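Local coordinates for terminal oxygenase component of carbazole 1,9a-dioxygenase (Nocardioides aromaticivorans, PDB 3GCF), which probably inserts molecular oxygen into carbazole, as the terminal oxygenase of a Rieske non-heme iron dioxygenase that carries a [2Fe-2S] cluster and a mononuclear iron, at residues V367-R370 against T371-E375; V319-E323 against R324-D328. All coordinates share one frame; numbering follows the deposited sequence.

Contact 1 of 2, residues V367-R370 against T371-E375; sequences VKWR and TLASE
In helix 364-376, near the C-terminal end of the modelled chain, Trp369 lays its indole over Ala373 and Thr371 folds back on Val367. The methyl CB of Ala373 sits 4.0 Å from the centroid of the six-membered ring of Trp369, only 9° off the ring normal, a CH-pi contact made one helical turn along. The nearest ring carbon is Trp369 CH2, so the benzene half of the indole does the touching, while its NE1 is hydrogen-bonded to Tyr24 OH.

Along the helix, the regular i to i+4 bonds run from Thr371, Leu372, Ala373 and Ser374 back to the carbonyls of residues 367-370; Ser374 N to Arg370 O measures 2.8 Å. Val367 O takes a second bond. Thr371 OG1 lies anti to its own carbonyl carbon (chi1 -60°), which swings the hydroxyl back along the helix to donate to Val367 O at 2.9 Å. Thr371 N reaches the same oxygen at 3.0 Å from the opposite face of the carbonyl plane.

Arg370 sends an extended chain away from this turn to salt bridges with Glu182 (from NE) and Glu357 (from NH1). The hydroxyl of Thr371 thus spends its proton within its own helix, whereas the polar ends of Trp369 and Arg370 tie that helix to other parts of the subunit.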
loop_
_atom_site.group_PDB
_atom_site.type_symbol
_atom_site.label_atom_id
_atom_site.label_comp_id
_atom_site.label_asym_id
_atom_site.label_seq_id
_atom_site.Cartn_x
_atom_site.Cartn_y
_atom_site.Cartn_z
ATOM N N VAL A 367 3.935 1.358 33.886
ATOM C CA VAL A 367 4.410 0.015 34.193
ATOM C C VAL A 367 3.405 -0.705 35.091
ATOM O O VAL A 367 3.151 -1.894 34.913
ATOM C CB VAL A 367 5.782 0.042 34.900
ATOM C CG1 VAL A 367 6.141 -1.357 35.404
ATOM C CG2 VAL A 367 6.845 0.544 33.939
ATOM N N LYS A 368 2.838 0.014 36.054
ATOM C CA LYS A 368 1.852 -0.584 36.954
ATOM C C LYS A 368 0.612 -0.968 36.164
ATOM O O LYS A 368 -0.009 -1.995 36.434
ATOM C CB LYS A 368 1.464 0.390 38.070
ATOM C CG LYS A 368 2.566 0.649 39.076
ATOM C CD LYS A 368 2.103 1.608 40.154
ATOM C CE LYS A 368 3.269 2.052 41.023
ATOM N NZ LYS A 368 3.925 0.888 41.660
ATOM N N TRP A 369 0.253 -0.130 35.193
ATOM C CA TRP A 369 -0.907 -0.387 34.346
ATOM C C TRP A 369 -0.688 -1.628 33.480
ATOM O O TRP A 369 -1.586 -2.454 33.336
ATOM C CB TRP A 369 -1.210 0.840 33.464
ATOM C CG TRP A 369 -1.724 0.504 32.084
ATOM C CD1 TRP A 369 -1.022 0.571 30.912
ATOM C CD2 TRP A 369 -3.018 -0.017 31.745
ATOM N NE1 TRP A 369 -1.794 0.119 29.867
ATOM C CE2 TRP A 369 -3.023 -0.250 30.350
ATOM C CE3 TRP A 369 -4.170 -0.316 32.485
ATOM C CZ2 TRP A 369 -4.138 -0.770 29.677
ATOM C CZ3 TRP A 369 -5.282 -0.837 31.813
ATOM C CH2 TRP A 369 -5.254 -1.058 30.425
ATOM N N ARG A 370 0.500 -1.761 32.904
ATOM C CA ARG A 370 0.799 -2.915 32.061
ATOM C C ARG A 370 0.719 -4.195 32.875
ATOM O O ARG A 370 0.178 -5.200 32.418
ATOM C CB ARG A 370 2.199 -2.801 31.462
ATOM C CG ARG A 370 2.373 -1.661 30.485
ATOM C CD ARG A 370 3.808 -1.605 30.001
ATOM N NE ARG A 370 4.002 -0.593 28.969
ATOM C CZ ARG A 370 5.192 -0.235 28.499
ATOM N NH1 ARG A 370 6.288 -0.804 28.975
ATOM N NH2 ARG A 370 5.285 0.684 27.550
ATOM N N THR A 371 1.272 -4.139 34.082
ATOM C CA THR A 371 1.295 -5.274 34.993
ATOM C C THR A 371 -0.115 -5.692 35.386
ATOM O O THR A 371 -0.468 -6.867 35.313
ATOM C CB THR A 371 2.082 -4.923 36.261
ATOM O OG1 THR A 371 3.421 -4.584 35.898
ATOM C CG2 THR A 371 2.104 -6.099 37.231
ATOM N N LEU A 372 -0.916 -4.720 35.798
ATOM C CA LEU A 372 -2.288 -4.993 36.198
ATOM C C LEU A 372 -3.107 -5.544 35.029
ATOM O O LEU A 372 -3.921 -6.447 35.206
ATOM C CB LEU A 372 -2.941 -3.717 36.724
ATOM C CG LEU A 372 -4.406 -3.848 37.145
ATOM C CD1 LEU A 372 -4.503 -4.677 38.425
ATOM C CD2 LEU A 372 -4.997 -2.463 37.355
ATOM N N ALA A 373 -2.884 -5.000 33.838
ATOM C CA ALA A 373 -3.609 -5.434 32.647
ATOM C C ALA A 373 -3.201 -6.848 32.239
ATOM O O ALA A 373 -4.040 -7.661 31.856
ATOM C CB ALA A 373 -3.361 -4.462 31.501
ATOM N N SER A 374 -1.910 -7.134 32.319
ATOM C CA SER A 374 -1.405 -8.450 31.969
ATOM C C SER A 374 -1.988 -9.496 32.916
ATOM O O SER A 374 -2.312 -10.608 32.499
ATOM C CB SER A 374 0.122 -8.460 32.053
ATOM O OG SER A 374 0.652 -9.736 31.750
ATOM N N GLU A 375 -2.139 -9.131 34.186
ATOM C CA GLU A 375 -2.676 -10.049 35.189
ATOM C C GLU A 375 -4.200 -10.107 35.257
ATOM O O GLU A 375 -4.759 -11.136 35.626
ATOM C CB GLU A 375 -2.170 -9.678 36.588
ATOM C CG GLU A 375 -0.675 -9.465 36.704
ATOM C CD GLU A 375 -0.267 -8.979 38.090
ATOM O OE1 GLU A 375 -0.989 -8.125 38.662
ATOM O OE2 GLU A 375 0.780 -9.439 38.600
#

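Contact 2 of 2, residues V319-E323 against R324-D328; sequences VEFEE and RWRDD
Arg326 lies across Phe321 and reaches Glu322, its neighbour one turn back in helix 311-331. Arg326 CB rests over a face of the Phe321 ring, 4.0 Å from its centroid, in a CH-pi contact; CG follows, 4.0 Å from Phe321 CZ. CD still skirts the ring at CE2, and the bend at chi3 (61°) then turns the guanidinium toward the acids. NE donates to Asp327 OD1 at 2.9 Å, almost straight at 178°. NH2 also bonds Asp327 OD2, completing a side-on grip, and meets Glu322 OE2. NH1 donates to Glu322 OE1 at 2.9 Å, so Glu322 is held end-on, its carboxylate plane turned 71° from the guanidinium and both its oxygens met from above that plane.

The backbone widens into a pi-type turn: Arg326 N bonds Phe321 O at 3.0 Å, and Glu320 O accepts from both Arg324 N and Trp325 N; a water accepts from Asp327 N and hydrogen-bonds Glu322 O. On another flank, Trp325 NE1 donates to Glu320 OE2 at 2.9 Å, which also pairs with Arg306. Phe321 and Trp325 pack on Leu304 of strand 298-307, Phe321 and Arg326 reach strand 164-173, and Arg324 leans on Trp198 of helix 197-201.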
loop_
_atom_site.group_PDB
_atom_site.type_symbol
_atom_site.label_atom_id
_atom_site.label_comp_id
_atom_site.label_asym_id
_atom_site.label_seq_id
_atom_site.Cartn_x
_atom_site.Cartn_y
_atom_site.Cartn_z
ATOM N N VAL A 319 -24.981 23.028 24.629
ATOM C CA VAL A 319 -24.659 24.249 23.890
ATOM C C VAL A 319 -23.175 24.608 23.989
ATOM O O VAL A 319 -22.549 24.918 22.976
ATOM C CB VAL A 319 -25.502 25.455 24.380
ATOM C CG1 VAL A 319 -24.986 26.749 23.745
ATOM C CG2 VAL A 319 -26.972 25.244 24.004
ATOM N N GLU A 320 -22.601 24.574 25.189
ATOM C CA GLU A 320 -21.183 24.905 25.297
ATOM C C GLU A 320 -20.293 23.829 24.680
ATOM O O GLU A 320 -19.177 24.118 24.249
ATOM C CB GLU A 320 -20.771 25.193 26.748
ATOM C CG GLU A 320 -21.398 24.317 27.803
ATOM C CD GLU A 320 -20.956 24.703 29.209
ATOM O OE1 GLU A 320 -20.957 25.917 29.527
ATOM O OE2 GLU A 320 -20.615 23.790 29.994
ATOM N N PHE A 321 -20.782 22.592 24.621
ATOM C CA PHE A 321 -20.010 21.524 24.003
ATOM C C PHE A 321 -19.854 21.865 22.518
ATOM O O PHE A 321 -18.755 21.804 21.965
ATOM C CB PHE A 321 -20.729 20.182 24.135
ATOM C CG PHE A 321 -19.944 19.019 23.590
ATOM C CD1 PHE A 321 -18.876 18.487 24.304
ATOM C CD2 PHE A 321 -20.266 18.463 22.352
ATOM C CE1 PHE A 321 -18.137 17.417 23.802
ATOM C CE2 PHE A 321 -19.534 17.392 21.837
ATOM C CZ PHE A 321 -18.467 16.866 22.564
ATOM N N GLU A 322 -20.966 22.239 21.891
ATOM C CA GLU A 322 -20.997 22.596 20.471
ATOM C C GLU A 322 -20.235 23.879 20.144
ATOM O O GLU A 322 -19.535 23.960 19.138
ATOM C CB GLU A 322 -22.451 22.742 20.023
ATOM C CG GLU A 322 -22.660 23.356 18.638
ATOM C CD GLU A 322 -22.119 22.493 17.519
ATOM O OE1 GLU A 322 -22.348 21.263 17.545
ATOM O OE2 GLU A 322 -21.472 23.046 16.601
ATOM N N GLU A 323 -20.370 24.878 21.006
ATOM C CA GLU A 323 -19.732 26.169 20.795
ATOM C C GLU A 323 -18.317 26.295 21.338
ATOM O O GLU A 323 -17.576 27.183 20.909
ATOM C CB GLU A 323 -20.581 27.281 21.434
ATOM C CG GLU A 323 -22.037 27.302 20.997
ATOM C CD GLU A 323 -22.815 28.443 21.620
ATOM O OE1 GLU A 323 -22.359 28.994 22.645
ATOM O OE2 GLU A 323 -23.889 28.788 21.094
ATOM N N ARG A 324 -17.931 25.425 22.268
ATOM C CA ARG A 324 -16.614 25.557 22.874
ATOM C C ARG A 324 -15.793 24.299 23.183
ATOM O O ARG A 324 -14.736 24.075 22.589
ATOM C CB ARG A 324 -16.756 26.384 24.163
ATOM C CG ARG A 324 -15.435 26.832 24.759
ATOM C CD ARG A 324 -15.607 27.574 26.075
ATOM N NE ARG A 324 -14.321 28.083 26.546
ATOM C CZ ARG A 324 -14.041 28.371 27.813
ATOM N NH1 ARG A 324 -14.959 28.202 28.759
ATOM N NH2 ARG A 324 -12.836 28.827 28.137
ATOM N N TRP A 325 -16.263 23.498 24.133
ATOM C CA TRP A 325 -15.535 22.306 24.561
ATOM C C TRP A 325 -15.023 21.389 23.443
ATOM O O TRP A 325 -13.844 21.032 23.410
ATOM C CB TRP A 325 -16.397 21.477 25.519
ATOM C CG TRP A 325 -16.969 22.224 26.712
ATOM C CD1 TRP A 325 -18.256 22.159 27.164
ATOM C CD2 TRP A 325 -16.275 23.105 27.610
ATOM N NE1 TRP A 325 -18.410 22.942 28.283
ATOM C CE2 TRP A 325 -17.211 23.533 28.582
ATOM C CE3 TRP A 325 -14.957 23.571 27.692
ATOM C CZ2 TRP A 325 -16.871 24.411 29.622
ATOM C CZ3 TRP A 325 -14.617 24.443 28.728
ATOM C CH2 TRP A 325 -15.573 24.853 29.678
ATOM N N ARG A 326 -15.901 21.011 22.523
ATOM C CA ARG A 326 -15.508 20.101 21.458
ATOM C C ARG A 326 -14.348 20.551 20.585
ATOM O O ARG A 326 -13.329 19.865 20.494
ATOM C CB ARG A 326 -16.700 19.775 20.553
ATOM C CG ARG A 326 -16.411 18.643 19.562
ATOM C CD ARG A 326 -17.499 18.546 18.508
ATOM N NE ARG A 326 -17.576 19.781 17.740
ATOM C CZ ARG A 326 -18.710 20.337 17.330
ATOM N NH1 ARG A 326 -19.871 19.764 17.611
ATOM N NH2 ARG A 326 -18.680 21.481 16.658
ATOM N N ASP A 327 -14.493 21.699 19.938
ATOM C CA ASP A 327 -13.439 22.164 19.055
ATOM C C ASP A 327 -12.259 22.837 19.739
ATOM O O ASP A 327 -11.122 22.663 19.304
ATOM C CB ASP A 327 -14.037 23.069 17.971
ATOM C CG ASP A 327 -15.106 22.353 17.156
ATOM O OD1 ASP A 327 -15.065 21.102 17.106
ATOM O OD2 ASP A 327 -15.977 23.024 16.566
ATOM N N ASP A 328 -12.514 23.585 20.811
ATOM C CA ASP A 328 -11.430 24.268 21.519
ATOM C C ASP A 328 -10.572 23.318 22.346
ATOM O O ASP A 328 -9.375 23.550 22.516
ATOM C CB ASP A 328 -11.975 25.366 22.440
ATOM C CG ASP A 328 -12.530 26.559 21.677
ATOM O OD1 ASP A 328 -12.319 26.638 20.446
ATOM O OD2 ASP A 328 -13.171 27.426 22.318
HETATM O O HOH W 1 -17.661 25.046 17.103
HETATM O O HOH W 2 -16.773 23.451 19.953
HETATM O O HOH W 3 -15.414 26.197 19.865
#

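Both contacts are turns of single helices in the ring-hydroxylase part of the chain, yet they lie on opposite sides of its centre, their centres about 35 Å apart. Contact 1 is buried: helix 364-376 keeps a regular alpha pattern, packs against the N-terminal helices and strand 218-221, and Arg370 touches Arg78 of the second subunit. Contact 2 is partly buried, and no other subunit touches it; helix 311-331 widens there, its aromatic side against strands 164-173 and 298-307, its charged side carrying a salt-bridge network and waters. Contact 2 pairs charges within the turn and also outward, from Glu320 to Arg306; in contact 1 the salt bridges of Arg370 run outward and none joins the two segments.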